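PDB 5LXZ: secreted protein from Streptomyces lividans TK24, which probably acts as a copper-radical oxidase of the galactose oxidase-like AA5 family. Local coordinates for residues Glu363-Ile368 with Ala386-Asp391; Lys382-Asp387 with Phe395-Ser400. The protein carries 1 engineered substitution. All coordinates share one frame; numbering follows the deposited sequence.

Interaction 1: Glu363-Ile368 with Ala386-Asp391; sequences EKYMVI and ADLKAD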
loop_
_atom_site.group_PDB
_atom_site.type_symbol
_atom_site.label_atom_id
_atom_site.label_comp_id
_atom_site.label_asym_id
_atom_site.label_seq_id
_atom_site.Cartn_x
_atom_site.Cartn_y
_atom_site.Cartn_z
ATOM N N GLU A 363 -12.629 -5.518 -15.299
ATOM C CA GLU A 363 -13.044 -5.029 -13.962
ATOM C C GLU A 363 -13.165 -6.153 -12.961
ATOM O O GLU A 363 -14.055 -6.140 -12.112
ATOM C CB GLU A 363 -14.332 -4.194 -14.028
ATOM C CG GLU A 363 -14.272 -3.083 -15.055
ATOM C CD GLU A 363 -15.294 -1.982 -14.802
ATOM O OE1 GLU A 363 -15.096 -1.146 -13.854
ATOM O OE2 GLU A 363 -16.297 -1.947 -15.598
ATOM N N LYS A 364 -12.228 -7.103 -13.049
ATOM C CA LYS A 364 -12.131 -8.156 -12.065
ATOM C C LYS A 364 -10.983 -7.880 -11.106
ATOM O O LYS A 364 -9.844 -7.673 -11.533
ATOM C CB LYS A 364 -11.930 -9.509 -12.731
ATOM C CG LYS A 364 -13.138 -9.988 -13.512
ATOM C CD LYS A 364 -12.911 -11.393 -14.048
ATOM C CE LYS A 364 -14.041 -11.853 -14.940
ATOM N NZ LYS A 364 -13.913 -13.324 -15.163
ATOM N N TYR A 365 -11.309 -7.858 -9.815
ATOM C CA TYR A 365 -10.339 -7.503 -8.763
ATOM C C TYR A 365 -10.085 -8.707 -7.911
ATOM O O TYR A 365 -11.037 -9.394 -7.570
ATOM C CB TYR A 365 -10.884 -6.372 -7.905
ATOM C CG TYR A 365 -10.963 -5.056 -8.574
ATOM C CD1 TYR A 365 -12.028 -4.723 -9.382
ATOM C CD2 TYR A 365 -9.935 -4.152 -8.456
ATOM C CE1 TYR A 365 -12.084 -3.491 -10.016
ATOM C CE2 TYR A 365 -9.978 -2.944 -9.115
ATOM C CZ TYR A 365 -11.040 -2.619 -9.873
ATOM O OH TYR A 365 -11.102 -1.385 -10.518
ATOM N N MET A 366 -8.840 -8.960 -7.569
ATOM C CA MET A 366 -8.460 -10.079 -6.717
ATOM C C MET A 366 -7.795 -9.575 -5.461
ATOM O O MET A 366 -6.886 -8.747 -5.513
ATOM C CB MET A 366 -7.553 -11.018 -7.462
ATOM C CG MET A 366 -7.100 -12.182 -6.601
ATOM S SD MET A 366 -5.789 -13.186 -7.347
ATOM C CE MET A 366 -6.873 -14.171 -8.251
ATOM N N VAL A 367 -8.285 -10.047 -4.311
ATOM C CA VAL A 367 -7.726 -9.812 -2.999
ATOM C C VAL A 367 -7.025 -11.106 -2.536
ATOM O O VAL A 367 -7.595 -12.187 -2.693
ATOM C CB VAL A 367 -8.813 -9.376 -2.019
ATOM C CG1 VAL A 367 -8.268 -9.306 -0.637
ATOM C CG2 VAL A 367 -9.428 -8.042 -2.416
ATOM N N ILE A 368 -5.800 -10.963 -2.101
ATOM C CA ILE A 368 -4.914 -12.085 -1.892
ATOM C C ILE A 368 -4.391 -12.077 -0.465
ATOM O O ILE A 368 -3.761 -11.122 -0.035
ATOM C CB ILE A 368 -3.685 -11.999 -2.844
ATOM C CG1 ILE A 368 -4.108 -11.805 -4.275
ATOM C CG2 ILE A 368 -2.789 -13.219 -2.705
ATOM C CD1 ILE A 368 -3.029 -11.324 -5.202
ATOM N N ALA A 386 -13.732 -10.331 -7.323
ATOM C CA ALA A 386 -14.985 -9.644 -7.569
ATOM C C ALA A 386 -15.003 -9.155 -8.987
ATOM O O ALA A 386 -14.064 -8.509 -9.421
ATOM C CB ALA A 386 -15.193 -8.495 -6.629
ATOM N N ASP A 387 -16.086 -9.427 -9.699
ATOM C CA ASP A 387 -16.321 -8.955 -11.060
ATOM C C ASP A 387 -17.255 -7.750 -11.037
ATOM O O ASP A 387 -18.484 -7.903 -10.826
ATOM C CB ASP A 387 -16.929 -10.069 -11.913
ATOM C CG ASP A 387 -17.142 -9.650 -13.368
ATOM O OD1 ASP A 387 -17.162 -8.470 -13.683
ATOM O OD2 ASP A 387 -17.286 -10.613 -14.171
ATOM N N LEU A 388 -16.723 -6.566 -11.215
ATOM C CA LEU A 388 -17.527 -5.385 -11.072
ATOM C C LEU A 388 -18.354 -5.021 -12.290
ATOM O O LEU A 388 -19.059 -4.005 -12.259
ATOM C CB LEU A 388 -16.670 -4.230 -10.646
ATOM C CG LEU A 388 -15.881 -4.379 -9.383
ATOM C CD1 LEU A 388 -15.391 -3.045 -8.909
ATOM C CD2 LEU A 388 -16.625 -5.124 -8.289
ATOM N N LYS A 389 -18.280 -5.828 -13.341
ATOM C CA LYS A 389 -19.226 -5.674 -14.458
ATOM C C LYS A 389 -20.580 -6.304 -14.166
ATOM O O LYS A 389 -21.550 -5.979 -14.842
ATOM C CB LYS A 389 -18.586 -6.158 -15.784
ATOM C CG LYS A 389 -17.714 -5.031 -16.351
ATOM C CD LYS A 389 -17.177 -5.148 -17.769
ATOM C CE LYS A 389 -16.542 -3.820 -18.172
ATOM N NZ LYS A 389 -15.904 -3.885 -19.503
ATOM N N ALA A 390 -20.667 -7.179 -13.162
ATOM C CA ALA A 390 -21.936 -7.777 -12.780
ATOM C C ALA A 390 -22.912 -6.725 -12.228
ATOM O O ALA A 390 -22.509 -5.696 -11.619
ATOM C CB ALA A 390 -21.709 -8.912 -11.787
ATOM N N ASP A 391 -24.207 -6.956 -12.452
ATOM C CA ASP A 391 -25.244 -6.068 -11.887
ATOM C C ASP A 391 -25.283 -6.152 -10.370
ATOM O O ASP A 391 -25.432 -5.117 -9.710
ATOM C CB ASP A 391 -26.634 -6.374 -12.466
ATOM C CG ASP A 391 -26.741 -6.016 -13.948
ATOM O OD1 ASP A 391 -26.220 -4.946 -14.348
ATOM O OD2 ASP A 391 -27.342 -6.807 -14.708
#
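Tyr365 and Ala386 form a hydrogen-bonded antiparallel pair between the second and third strands of a four-stranded beta sheet, one blade of the Kelch-type propeller expected of this family. Their backbones exchange two bonds, Tyr365 N to Ala386 O and Ala386 N to Tyr365 O, both 2.9 Å. The ladder continues past the strand end: Leu388 N donates to Glu363 O at 2.8 Å, nearly straight at 170°. Here the chain leaves strand 383-387 through a type I turn, Asp387 to Ala390. With CG of Asp387 anti to its N (chi1 -178°), OD1 turns to the N-H of Lys389, which it takes on its anti side and somewhat out of the carboxylate plane (2.9 Å), adding an Asx turn. On the face of Tyr365 and Ala386, Leu388 reaches the phenol with its CD1 branch, which comes obliquely to within 3.5 Å of Tyr365 CE1, the two side chains crossing at about a right angle. The opposite face carries Lys364 and Asp387, where the lysine's extended chain slants across the carboxylate, CE 3.6 Å from Asp387 OD2, while its NZ stays too distant for a salt bridge. The Glu363 and Lys389 chains also cross steeply, and Glu363 OE2 meets Lys389 CE at 3.2 Å rather than its ammonium. Each polar end has a partner elsewhere: Glu363 OE1 accepts from Gln305 N, and Lys389 NZ donates to Gln361 O. Beyond the pair, strand 353-356 flanks strand 364-368 in the same sheet, and Phe302 and Phe310, from two strands of the preceding blade, bring their rings against Tyr365.

Interaction 2: Lys382-Asp387 with Phe395-Ser400; sequences KTRIAD and FVDGPS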
loop_
_atom_site.group_PDB
_atom_site.type_symbol
_atom_site.label_atom_id
_atom_site.label_comp_id
_atom_site.label_asym_id
_atom_site.label_seq_id
_atom_site.Cartn_x
_atom_site.Cartn_y
_atom_site.Cartn_z
ATOM N N LYS A 382 -6.574 -17.533 1.117
ATOM C CA LYS A 382 -7.512 -17.374 0.033
ATOM C C LYS A 382 -7.191 -16.245 -0.913
ATOM O O LYS A 382 -6.601 -15.202 -0.523
ATOM C CB LYS A 382 -8.937 -17.225 0.560
ATOM C CG LYS A 382 -9.372 -18.541 1.205
ATOM C CD LYS A 382 -10.809 -18.543 1.666
ATOM C CE LYS A 382 -11.231 -19.995 1.975
ATOM N NZ LYS A 382 -12.701 -20.075 1.999
ATOM N N THR A 383 -7.637 -16.451 -2.140
ATOM C CA THR A 383 -7.889 -15.372 -3.067
ATOM C C THR A 383 -9.365 -15.177 -3.211
ATOM O O THR A 383 -10.149 -16.133 -3.153
ATOM C CB THR A 383 -7.232 -15.537 -4.452
ATOM O OG1 THR A 383 -7.793 -16.636 -5.134
ATOM C CG2 THR A 383 -5.752 -15.704 -4.300
ATOM N N ARG A 384 -9.772 -13.927 -3.401
ATOM C CA ARG A 384 -11.193 -13.593 -3.541
ATOM C C ARG A 384 -11.305 -12.678 -4.739
ATOM O O ARG A 384 -10.588 -11.690 -4.789
ATOM C CB ARG A 384 -11.755 -12.971 -2.281
ATOM C CG ARG A 384 -11.473 -13.740 -0.990
ATOM C CD ARG A 384 -10.065 -13.529 -0.441
ATOM N NE ARG A 384 -10.044 -13.221 0.984
ATOM C CZ ARG A 384 -8.963 -12.802 1.610
ATOM N NH1 ARG A 384 -7.800 -12.777 0.979
ATOM N NH2 ARG A 384 -9.027 -12.382 2.875
ATOM N N ILE A 385 -12.220 -12.959 -5.654
ATOM C CA ILE A 385 -12.296 -12.248 -6.913
ATOM C C ILE A 385 -13.670 -11.640 -7.050
ATOM O O ILE A 385 -14.667 -12.359 -6.871
ATOM C CB ILE A 385 -12.035 -13.183 -8.082
ATOM C CG1 ILE A 385 -10.652 -13.815 -7.963
ATOM C CG2 ILE A 385 -12.182 -12.415 -9.374
ATOM C CD1 ILE A 385 -10.347 -14.910 -8.960
ATOM N N ALA A 386 -13.732 -10.331 -7.323
ATOM C CA ALA A 386 -14.985 -9.644 -7.569
ATOM C C ALA A 386 -15.003 -9.155 -8.987
ATOM O O ALA A 386 -14.064 -8.509 -9.421
ATOM C CB ALA A 386 -15.193 -8.495 -6.629
ATOM N N ASP A 387 -16.086 -9.427 -9.699
ATOM C CA ASP A 387 -16.321 -8.955 -11.060
ATOM C C ASP A 387 -17.255 -7.750 -11.037
ATOM O O ASP A 387 -18.484 -7.903 -10.826
ATOM C CB ASP A 387 -16.929 -10.069 -11.913
ATOM C CG ASP A 387 -17.142 -9.650 -13.368
ATOM O OD1 ASP A 387 -17.162 -8.470 -13.683
ATOM O OD2 ASP A 387 -17.286 -10.613 -14.171
ATOM N N PHE A 395 -17.849 -11.051 -4.321
ATOM C CA PHE A 395 -16.648 -11.837 -4.256
ATOM C C PHE A 395 -16.972 -13.331 -4.283
ATOM O O PHE A 395 -17.940 -13.778 -3.633
ATOM C CB PHE A 395 -15.832 -11.518 -3.030
ATOM C CG PHE A 395 -15.080 -10.233 -3.125
ATOM C CD1 PHE A 395 -13.789 -10.208 -3.676
ATOM C CD2 PHE A 395 -15.627 -9.073 -2.622
ATOM C CE1 PHE A 395 -13.074 -9.042 -3.733
ATOM C CE2 PHE A 395 -14.885 -7.884 -2.706
ATOM C CZ PHE A 395 -13.632 -7.908 -3.250
ATOM N N VAL A 396 -16.131 -14.056 -5.007
ATOM C CA VAL A 396 -16.129 -15.531 -4.992
ATOM C C VAL A 396 -14.712 -15.958 -4.794
ATOM O O VAL A 396 -13.778 -15.280 -5.260
ATOM C CB VAL A 396 -16.706 -16.148 -6.271
ATOM C CG1 VAL A 396 -18.134 -15.712 -6.465
ATOM C CG2 VAL A 396 -15.904 -15.770 -7.481
ATOM N N ASP A 397 -14.492 -17.069 -4.109
ATOM C CA ASP A 397 -13.129 -17.525 -3.885
ATOM C C ASP A 397 -12.474 -17.899 -5.207
ATOM O O ASP A 397 -13.106 -18.501 -6.095
ATOM C CB ASP A 397 -13.067 -18.753 -2.954
ATOM C CG ASP A 397 -13.422 -18.442 -1.532
ATOM O OD1 ASP A 397 -13.669 -17.262 -1.208
ATOM O OD2 ASP A 397 -13.443 -19.389 -0.685
ATOM N N GLY A 398 -11.201 -17.527 -5.327
ATOM C CA GLY A 398 -10.334 -18.017 -6.399
ATOM C C GLY A 398 -9.486 -19.161 -5.868
ATOM O O GLY A 398 -9.776 -19.769 -4.822
ATOM N N PRO A 399 -8.405 -19.479 -6.576
ATOM C CA PRO A 399 -7.530 -20.531 -6.094
ATOM C C PRO A 399 -6.836 -20.155 -4.805
ATOM O O PRO A 399 -6.502 -18.968 -4.571
ATOM C CB PRO A 399 -6.505 -20.688 -7.242
ATOM C CG PRO A 399 -6.456 -19.338 -7.850
ATOM C CD PRO A 399 -7.844 -18.787 -7.762
ATOM N N SER A 400 -6.560 -21.148 -3.978
ATOM C CA SER A 400 -5.880 -20.907 -2.729
ATOM C C SER A 400 -4.376 -21.072 -2.773
ATOM O O SER A 400 -3.852 -21.840 -3.583
ATOM C CB SER A 400 -6.428 -21.805 -1.634
ATOM O OG SER A 400 -7.777 -21.470 -1.398
HETATM O O HOH W 1 -9.086 -19.154 -2.272
#
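A chi1 of 66° sets Thr383 OG1 between its own backbone N and carbonyl carbon, from where the hydroxyl donates to Pro399 O at 2.7 Å; at Phe395 a chi1 of -76° carries the ring over the neighbouring strand, CG anti to the carbonyl carbon. The methyl of Ala386 lies over the centre of that ring, 3.6 Å from CB to the centroid and only 10° off the normal, a CH-pi contact, while the peptide link from Arg384 C to Ile385 N meets the ring's edge. Between these side chains the strands of the beta hairpin pair through Ile385 and Val396, which exchange two backbone bonds (Ile385 N to Val396 O, 2.8 Å). Gly398 N then bonds to Thr383 O at 2.8 Å, from well above the carbonyl plane. Nearer the open end of the hairpin, the extended chain of Lys382 brings NZ to Asp397 OD2, a 2.9 Å salt bridge on the syn side of the carboxylate. A water links Thr383 N, Gly398 O and Ser400 OG. Asp397 OD1 is taken by Ser344 OG, and the bent Arg384 chain leads its guanidinium to the carbonyls of Gly369, Ser344, Asp345 and Met348. Strand 395-397 is one of the two outermost strands of its four-stranded blade; on the Ile385 face, Tyr441 and Phe448 of the next blade's strands 438-442 and 447-450 pack against Ile385, Thr383 and Pro399.

Overall arrangement
Interactions 1 and 2 sit on the two flanks of strand 383-387, with centres about 9 Å apart, and Ala386 and Asp387 belong to both. Together they tie the second, third and fourth strands of one blade. Between them a probable hydrogen bond from Val367 N to Arg384 O (2.9 Å) continues the ladder, and Met366 CE packs on Ile385 CD1 at 3.6 Å. Interaction 1 lies at the C-terminal end of strand 383-387 and the turn that follows, whereas interaction 2 runs along the strand to its N-terminal end. Neither contributes a copper ligand: one copper ion is bound by Tyr248, Tyr460, His461 and His548, another by Asp53 and Glu101, all in other parts of the chain.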